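Local coordinates for protein imidazolonepropionase (Unidentified, PDB 2Q09) that catalyses the hydrolytic opening of imidazolone-5-propanoate to N-formimidoyl-L-glutamate, the third step of histidine degradation, as a metal-dependent amidohydrolase, at residues T172-H177 against A210-C215; L237-H242 against F258-V263. All blocks are in the same frame, centred on the assembly; numbering follows the deposited sequence.

Contact 1: residues T172-H177 against A210-C215; sequences TLLAAH and AVDVFC. With DI6 (3-[(4S)-2,5-dioxoimidazolidin-4-yl]propanoic acid), chain C.
Leu173 is held through both its N and its O by the 210-213 strand, the backbone pattern of parallel neighbours: its N gives a hydrogen bond to Ala210 O (2.8 Å), and its O takes an almost straight one from Asp212 N (N-H...O 177°). Further on, Phe214 N reaches Ala176 O at 3.0 Å. Between these bonds the first strand swings out at Ala175, an inverse gamma turn centred on Ala176 follows, and a water bridges the two segments, accepting from Ala176 N and donating to Asp212 O. Apolar contacts gather round the Asp212 methylene: Thr172 CG2 meets Asp212 CB at 3.5 Å, while Leu174 lies alongside, its CD1 3.4 Å from the same CB. Leu174 CD2 sits over the centre of the His177 ring. Ala176 CB rests against both methyls of Val213. The carboxylate itself turns elsewhere, OD2 to a salt bridge with Lys141 and OD1 to Val213 N. Ligand contacts come from the C-terminal ends. His177 NE2 accepts from N4 of the bound inhibitor at 2.7 Å; with CG anti to the backbone N (chi1 -163°), the ring reaches back toward the pocket, and Gly143 O holds its ND1. Inhibitor O5 stands over one face of Phe214, toward the rim, 3.1 Å from CD1. Adjacent parallel strands with ligand-binding residues just past their C-terminal ends typify TIM-barrel active sites, here an amidohydrolase's.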
ATOM      1  N   THR A 172       6.543   1.927   7.164  1.00 21.63           N
ATOM      2  CA  THR A 172       5.576   2.409   8.125  1.00 23.24           C
ATOM      3  C   THR A 172       5.719   1.663   9.442  1.00 23.95           C
ATOM      4  O   THR A 172       5.668   0.430   9.479  1.00 23.45           O
ATOM      5  CB  THR A 172       4.141   2.236   7.597  1.00 23.87           C
ATOM      6  OG1 THR A 172       3.985   2.980   6.379  1.00 25.03           O
ATOM      7  CG2 THR A 172       3.138   2.753   8.614  1.00 24.92           C
ATOM      8  N   LEU A 173       5.904   2.415  10.521  1.00 23.61           N
ATOM      9  CA  LEU A 173       6.043   1.828  11.844  1.00 23.76           C
ATOM     10  C   LEU A 173       4.666   1.476  12.396  1.00 24.30           C
ATOM     11  O   LEU A 173       3.849   2.361  12.647  1.00 23.53           O
ATOM     12  CB  LEU A 173       6.723   2.816  12.792  1.00 23.08           C
ATOM     13  CG  LEU A 173       6.899   2.309  14.221  1.00 24.29           C
ATOM     14  CD1 LEU A 173       7.916   1.183  14.235  1.00 23.28           C
ATOM     15  CD2 LEU A 173       7.366   3.454  15.123  1.00 27.06           C
ATOM     16  N   LEU A 174       4.414   0.185  12.583  1.00 24.86           N
ATOM     17  CA  LEU A 174       3.132  -0.265  13.106  1.00 26.62           C
ATOM     18  C   LEU A 174       3.328  -1.041  14.407  1.00 27.32           C
ATOM     19  O   LEU A 174       2.866  -2.173  14.543  1.00 28.21           O
ATOM     20  CB  LEU A 174       2.430  -1.151  12.074  1.00 25.68           C
ATOM     21  CG  LEU A 174       1.035  -1.685  12.419  1.00 25.26           C
ATOM     22  CD1 LEU A 174       0.046  -0.533  12.528  1.00 26.11           C
ATOM     23  CD2 LEU A 174       0.585  -2.663  11.341  1.00 27.09           C
ATOM     24  N   ALA A 175       4.031  -0.435  15.360  1.00 28.32           N
ATOM     25  CA  ALA A 175       4.279  -1.080  16.645  1.00 28.76           C
ATOM     26  C   ALA A 175       2.967  -1.214  17.411  1.00 30.33           C
ATOM     27  O   ALA A 175       2.808  -2.110  18.242  1.00 30.56           O
ATOM     28  CB  ALA A 175       5.289  -0.268  17.456  1.00 28.19           C
ATOM     29  N   ALA A 176       2.026  -0.320  17.126  1.00 31.07           N
ATOM     30  CA  ALA A 176       0.720  -0.350  17.784  1.00 32.69           C
ATOM     31  C   ALA A 176      -0.259  -1.236  17.007  1.00 33.94           C
ATOM     32  O   ALA A 176      -1.402  -0.862  16.763  1.00 34.35           O
ATOM     33  CB  ALA A 176       0.164   1.069  17.915  1.00 30.91           C
ATOM     34  N   HIS A 177       0.206  -2.420  16.618  1.00 33.85           N
ATOM     35  CA  HIS A 177      -0.609  -3.378  15.871  1.00 35.16           C
ATOM     36  C   HIS A 177      -1.398  -4.233  16.854  1.00 36.23           C
ATOM     37  O   HIS A 177      -2.484  -4.732  16.549  1.00 36.38           O
ATOM     38  CB  HIS A 177       0.305  -4.276  15.029  1.00 34.16           C
ATOM     39  CG  HIS A 177      -0.401  -5.004  13.929  1.00 34.54           C
ATOM     40  ND1 HIS A 177       0.250  -5.886  13.094  1.00 34.73           N
ATOM     41  CD2 HIS A 177      -1.685  -4.959  13.503  1.00 35.73           C
ATOM     42  CE1 HIS A 177      -0.603  -6.352  12.198  1.00 34.41           C
ATOM     43  NE2 HIS A 177      -1.784  -5.804  12.423  1.00 34.69           N
ATOM     44  N   ALA A 210       6.426   6.737   7.961  1.00 25.15           N
ATOM     45  CA  ALA A 210       5.121   7.024   8.552  1.00 24.73           C
ATOM     46  C   ALA A 210       4.845   6.139   9.762  1.00 25.29           C
ATOM     47  O   ALA A 210       5.572   5.170  10.007  1.00 24.82           O
ATOM     48  CB  ALA A 210       4.024   6.832   7.512  1.00 23.07           C
ATOM     49  N   VAL A 211       3.809   6.498  10.521  1.00 24.64           N
ATOM     50  CA  VAL A 211       3.400   5.746  11.706  1.00 27.10           C
ATOM     51  C   VAL A 211       1.934   5.344  11.557  1.00 27.36           C
ATOM     52  O   VAL A 211       1.090   6.171  11.215  1.00 28.80           O
ATOM     53  CB  VAL A 211       3.570   6.578  12.998  1.00 26.92           C
ATOM     54  CG1 VAL A 211       3.091   5.784  14.202  1.00 28.74           C
ATOM     55  CG2 VAL A 211       5.024   6.967  13.169  1.00 29.06           C
ATOM     56  N   ASP A 212       1.653   4.072  11.831  1.00 28.19           N
ATOM     57  CA  ASP A 212       0.318   3.484  11.696  1.00 29.99           C
ATOM     58  C   ASP A 212      -0.169   2.986  13.061  1.00 30.40           C
ATOM     59  O   ASP A 212       0.630   2.818  13.985  1.00 29.93           O
ATOM     60  CB  ASP A 212       0.408   2.307  10.711  1.00 30.89           C
ATOM     61  CG  ASP A 212      -0.940   1.865  10.160  1.00 33.96           C
ATOM     62  OD1 ASP A 212      -1.999   2.251  10.704  1.00 32.45           O
ATOM     63  OD2 ASP A 212      -0.926   1.103   9.168  1.00 34.34           O
ATOM     64  N   VAL A 213      -1.470   2.736  13.174  1.00 31.10           N
ATOM     65  CA  VAL A 213      -2.065   2.258  14.423  1.00 32.05           C
ATOM     66  C   VAL A 213      -3.306   1.403  14.188  1.00 32.70           C
ATOM     67  O   VAL A 213      -4.113   1.692  13.310  1.00 31.48           O
ATOM     68  CB  VAL A 213      -2.493   3.436  15.332  1.00 32.66           C
ATOM     69  CG1 VAL A 213      -3.256   2.909  16.536  1.00 32.59           C
ATOM     70  CG2 VAL A 213      -1.275   4.231  15.788  1.00 35.30           C
ATOM     71  N   PHE A 214      -3.455   0.346  14.977  1.00 32.40           N
ATOM     72  CA  PHE A 214      -4.631  -0.507  14.884  1.00 33.54           C
ATOM     73  C   PHE A 214      -5.583  -0.058  15.986  1.00 35.12           C
ATOM     74  O   PHE A 214      -5.497  -0.510  17.128  1.00 33.97           O
ATOM     75  CB  PHE A 214      -4.267  -1.981  15.082  1.00 34.14           C
ATOM     76  CG  PHE A 214      -5.456  -2.896  15.079  1.00 36.13           C
ATOM     77  CD1 PHE A 214      -6.427  -2.789  14.087  1.00 37.07           C
ATOM     78  CD2 PHE A 214      -5.591  -3.890  16.046  1.00 37.89           C
ATOM     79  CE1 PHE A 214      -7.518  -3.663  14.054  1.00 37.75           C
ATOM     80  CE2 PHE A 214      -6.676  -4.763  16.019  1.00 38.31           C
ATOM     81  CZ  PHE A 214      -7.638  -4.649  15.018  1.00 38.36           C
ATOM     82  N   CYS A 215      -6.490   0.850  15.636  1.00 36.38           N
ATOM     83  CA  CYS A 215      -7.462   1.388  16.573  1.00 37.41           C
ATOM     84  C   CYS A 215      -8.747   0.574  16.533  1.00 38.88           C
ATOM     85  O   CYS A 215      -9.511   0.647  15.570  1.00 38.51           O
ATOM     86  CB  CYS A 215      -7.747   2.844  16.217  1.00 38.51           C
ATOM     87  SG  CYS A 215      -9.077   3.601  17.187  1.00 38.21           S
TER
HETATM   88  N1  DI6 C 600      -6.185  -5.871  10.607  1.00 36.27           N
HETATM   89  C2  DI6 C 600      -5.998  -6.959   9.829  1.00 35.80           C
HETATM   90  O2  DI6 C 600      -6.833  -7.528   9.149  1.00 34.50           O
HETATM   91  C3  DI6 C 600      -4.499  -7.324   9.965  1.00 35.08           C
HETATM   92  N4  DI6 C 600      -4.012  -6.293  10.908  1.00 35.79           N
HETATM   93  C5  DI6 C 600      -5.053  -5.496  11.219  1.00 36.84           C
HETATM   94  O5  DI6 C 600      -4.972  -4.534  11.969  1.00 36.98           O
HETATM   95  C6  DI6 C 600      -4.331  -8.735  10.510  1.00 33.45           C
HETATM   96  C7  DI6 C 600      -2.863  -9.141  10.664  1.00 34.18           C
HETATM   97  C8  DI6 C 600      -2.637 -10.561  11.204  1.00 33.76           C
HETATM   98  O9  DI6 C 600      -1.503 -11.056  11.055  1.00 33.75           O
HETATM   99  O10 DI6 C 600      -3.569 -11.186  11.772  1.00 34.71           O
HETATM  100  O   HOH W   1       2.804   2.285  15.561  1.00 32.20           O

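Contact 2: residues L237-H242 against F258-V263; sequences LAVKGH and FGALSV. With FE (Fe (III) ion), chain B; DI6 (3-[(4S)-2,5-dioxoimidazolidin-4-yl]propanoic acid), chain C.
Val239 anchors the close-fitting part of this contact. Its carbonyl O receives a hydrogen bond from Leu261 N at 2.9 Å, the donor lying nearly along the C=O axis, and Ala260 CA adds a CH...O approach to the same oxygen. With CG1 anti to the carbonyl carbon (chi1 -63°), Val239 CG2 falls between the backbone N and the carbonyl carbon and meets Phe258 CB and Ala260 CB, each at 4.2 Å. Beyond the Phe258 CB the phenyl ring leads away, to an edge-to-face meeting with Tyr229. Gly259, at positive phi, closes helix 251-257 as the C-prime residue of a Schellman motif, turning the chain back toward the strand.

Toward Ala238 the contact becomes partly exposed: its CB still meets Leu261 CD1 at 3.5 Å, but a water bridges Val239 N to Gly259 O. The other end is looser, where Gly241 N makes a weak, bent bond to Ser262 O (3.4 Å, N-H...O 139°). There Lys240 CB lies against Ser262 O, and a second water accepts from Lys240 NZ and donates to Ser262 OG; the stronger partners of these groups are Glu139 and Asp264. His242 continues the strand into the active site, its NE2 binding the iron at 2.3 Å, with His72, His74, Asp317 and a water completing the coordination. A metal-binding histidine on a barrel strand is characteristic of the amidohydrolase superfamily.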
ATOM      1  N   LEU A 237       6.877  12.752  11.569  1.00 34.44           N
ATOM      2  CA  LEU A 237       6.522  11.569  10.799  1.00 33.52           C
ATOM      3  C   LEU A 237       5.038  11.601  10.463  1.00 32.52           C
ATOM      4  O   LEU A 237       4.215  11.938  11.309  1.00 31.07           O
ATOM      5  CB  LEU A 237       6.821  10.297  11.597  1.00 32.57           C
ATOM      6  CG  LEU A 237       8.250  10.069  12.095  1.00 32.41           C
ATOM      7  CD1 LEU A 237       8.304   8.774  12.875  1.00 34.46           C
ATOM      8  CD2 LEU A 237       9.212  10.026  10.921  1.00 31.78           C
ATOM      9  N   ALA A 238       4.709  11.242   9.227  1.00 30.44           N
ATOM     10  CA  ALA A 238       3.324  11.214   8.768  1.00 30.13           C
ATOM     11  C   ALA A 238       2.584  10.099   9.501  1.00 29.90           C
ATOM     12  O   ALA A 238       3.204   9.135   9.952  1.00 27.99           O
ATOM     13  CB  ALA A 238       3.286  10.971   7.262  1.00 29.90           C
ATOM     14  N   VAL A 239       1.264  10.226   9.633  1.00 29.26           N
ATOM     15  CA  VAL A 239       0.487   9.198  10.317  1.00 29.96           C
ATOM     16  C   VAL A 239      -0.633   8.628   9.443  1.00 30.31           C
ATOM     17  O   VAL A 239      -1.013   9.212   8.420  1.00 30.57           O
ATOM     18  CB  VAL A 239      -0.138   9.733  11.635  1.00 31.00           C
ATOM     19  CG1 VAL A 239       0.967  10.131  12.601  1.00 30.65           C
ATOM     20  CG2 VAL A 239      -1.052  10.925  11.351  1.00 31.96           C
ATOM     21  N   LYS A 240      -1.145   7.471   9.853  1.00 29.32           N
ATOM     22  CA  LYS A 240      -2.227   6.787   9.154  1.00 30.19           C
ATOM     23  C   LYS A 240      -2.783   5.785  10.159  1.00 30.72           C
ATOM     24  O   LYS A 240      -2.308   5.718  11.296  1.00 30.69           O
ATOM     25  CB  LYS A 240      -1.700   6.042   7.925  1.00 29.44           C
ATOM     26  CG  LYS A 240      -0.844   4.827   8.264  1.00 29.64           C
ATOM     27  CD  LYS A 240      -0.357   4.101   7.019  1.00 27.94           C
ATOM     28  CE  LYS A 240       0.633   4.963   6.242  1.00 27.74           C
ATOM     29  NZ  LYS A 240       1.170   4.247   5.053  1.00 28.22           N
ATOM     30  N   GLY A 241      -3.783   5.007   9.765  1.00 31.82           N
ATOM     31  CA  GLY A 241      -4.321   4.043  10.706  1.00 33.32           C
ATOM     32  C   GLY A 241      -5.276   2.996  10.171  1.00 34.53           C
ATOM     33  O   GLY A 241      -5.961   3.205   9.164  1.00 33.47           O
ATOM     34  N   HIS A 242      -5.296   1.852  10.849  1.00 33.33           N
ATOM     35  CA  HIS A 242      -6.203   0.760  10.509  1.00 34.28           C
ATOM     36  C   HIS A 242      -7.490   1.147  11.233  1.00 34.99           C
ATOM     37  O   HIS A 242      -7.630   0.891  12.429  1.00 35.75           O
ATOM     38  CB  HIS A 242      -5.689  -0.570  11.069  1.00 32.65           C
ATOM     39  CG  HIS A 242      -4.618  -1.212  10.240  1.00 32.14           C
ATOM     40  ND1 HIS A 242      -3.377  -0.648  10.044  1.00 31.22           N
ATOM     41  CD2 HIS A 242      -4.602  -2.399   9.588  1.00 31.69           C
ATOM     42  CE1 HIS A 242      -2.637  -1.464   9.309  1.00 30.95           C
ATOM     43  NE2 HIS A 242      -3.355  -2.533   9.022  1.00 30.42           N
ATOM     44  N   PHE A 258      -5.451  14.837  12.683  1.00 38.61           N
ATOM     45  CA  PHE A 258      -4.000  14.796  12.778  1.00 38.14           C
ATOM     46  C   PHE A 258      -3.370  14.884  11.394  1.00 37.44           C
ATOM     47  O   PHE A 258      -2.156  14.764  11.249  1.00 37.35           O
ATOM     48  CB  PHE A 258      -3.556  13.505  13.478  1.00 37.72           C
ATOM     49  CG  PHE A 258      -3.334  13.664  14.959  1.00 38.02           C
ATOM     50  CD1 PHE A 258      -2.139  14.187  15.443  1.00 38.85           C
ATOM     51  CD2 PHE A 258      -4.322  13.304  15.868  1.00 38.53           C
ATOM     52  CE1 PHE A 258      -1.932  14.353  16.809  1.00 38.51           C
ATOM     53  CE2 PHE A 258      -4.125  13.470  17.241  1.00 39.62           C
ATOM     54  CZ  PHE A 258      -2.921  13.994  17.710  1.00 39.47           C
ATOM     55  N   GLY A 259      -4.203  15.097  10.377  1.00 36.59           N
ATOM     56  CA  GLY A 259      -3.697  15.197   9.020  1.00 34.64           C
ATOM     57  C   GLY A 259      -3.169  13.872   8.494  1.00 33.68           C
ATOM     58  O   GLY A 259      -2.156  13.833   7.793  1.00 32.95           O
ATOM     59  N   ALA A 260      -3.853  12.785   8.831  1.00 31.73           N
ATOM     60  CA  ALA A 260      -3.434  11.461   8.384  1.00 31.01           C
ATOM     61  C   ALA A 260      -3.368  11.402   6.864  1.00 29.84           C
ATOM     62  O   ALA A 260      -4.154  12.046   6.173  1.00 29.70           O
ATOM     63  CB  ALA A 260      -4.407  10.410   8.897  1.00 29.58           C
ATOM     64  N   LEU A 261      -2.417  10.635   6.341  1.00 30.27           N
ATOM     65  CA  LEU A 261      -2.279  10.471   4.899  1.00 27.99           C
ATOM     66  C   LEU A 261      -3.459   9.630   4.411  1.00 27.66           C
ATOM     67  O   LEU A 261      -3.984   9.838   3.315  1.00 25.88           O
ATOM     68  CB  LEU A 261      -0.972   9.749   4.563  1.00 30.10           C
ATOM     69  CG  LEU A 261       0.347  10.491   4.799  1.00 30.64           C
ATOM     70  CD1 LEU A 261       1.514   9.544   4.602  1.00 31.45           C
ATOM     71  CD2 LEU A 261       0.443  11.666   3.846  1.00 30.43           C
ATOM     72  N   SER A 262      -3.880   8.685   5.249  1.00 26.44           N
ATOM     73  CA  SER A 262      -4.990   7.804   4.897  1.00 27.11           C
ATOM     74  C   SER A 262      -5.501   7.022   6.100  1.00 26.51           C
ATOM     75  O   SER A 262      -4.824   6.923   7.127  1.00 26.05           O
ATOM     76  CB  SER A 262      -4.536   6.789   3.844  1.00 27.87           C
ATOM     77  OG  SER A 262      -3.692   5.815   4.450  1.00 30.08           O
ATOM     78  N   VAL A 263      -6.710   6.486   5.964  1.00 25.32           N
ATOM     79  CA  VAL A 263      -7.323   5.642   6.986  1.00 26.24           C
ATOM     80  C   VAL A 263      -7.663   4.394   6.189  1.00 26.90           C
ATOM     81  O   VAL A 263      -8.177   4.494   5.073  1.00 25.75           O
ATOM     82  CB  VAL A 263      -8.599   6.268   7.601  1.00 27.02           C
ATOM     83  CG1 VAL A 263      -8.207   7.357   8.592  1.00 26.68           C
ATOM     84  CG2 VAL A 263      -9.486   6.841   6.519  1.00 24.33           C
TER
HETATM   85 FE    FE B 500      -3.186  -4.105   7.309  1.00 31.04          FE
HETATM   86  N1  DI6 C 600      -6.185  -5.871  10.607  1.00 36.27           N
HETATM   87  C2  DI6 C 600      -5.998  -6.959   9.829  1.00 35.80           C
HETATM   88  O2  DI6 C 600      -6.833  -7.528   9.149  1.00 34.50           O
HETATM   89  C3  DI6 C 600      -4.499  -7.324   9.965  1.00 35.08           C
HETATM   90  N4  DI6 C 600      -4.012  -6.293  10.908  1.00 35.79           N
HETATM   91  C5  DI6 C 600      -5.053  -5.496  11.219  1.00 36.84           C
HETATM   92  O5  DI6 C 600      -4.972  -4.534  11.969  1.00 36.98           O
HETATM   93  C6  DI6 C 600      -4.331  -8.735  10.510  1.00 33.45           C
HETATM   94  C7  DI6 C 600      -2.863  -9.141  10.664  1.00 34.18           C
HETATM   95  C8  DI6 C 600      -2.637 -10.561  11.204  1.00 33.76           C
HETATM   96  O9  DI6 C 600      -1.503 -11.056  11.055  1.00 33.75           O
HETATM   97  O10 DI6 C 600      -3.569 -11.186  11.772  1.00 34.71           O
HETATM   98  O   HOH W   2       0.274  12.543   8.223  1.00 34.23           O
HETATM   99  O   HOH W   3      -1.096   5.276   3.634  1.00 29.51           O
HETATM  100  O   HOH W   4      -5.147  -5.484   7.764  1.00 26.67           O

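How the contacts relate
Followed from the N terminus, strand 168-176 leads through helix 187-204 to strand 210-213, where contact 1 closes its loop. Helix 222-234 then carries the chain to strand 238-243, and helix 251-257 returns it to strand 262-265, closing contact 2. The two loops follow in series, neither nesting nor crossing. Strands 210-213 and 238-243 are themselves neighbours, so both contacts belong to one run of four parallel barrel strands; Val213 O to His242 N (2.7 Å) and Val211 N to Ala238 O (2.8 Å) are probable hydrogen bonds between them. Asp212 OD1 also makes a weak hydrogen bond to His242 ND1, joining contact 1 to the metal site, and both contacts reach the inhibitor.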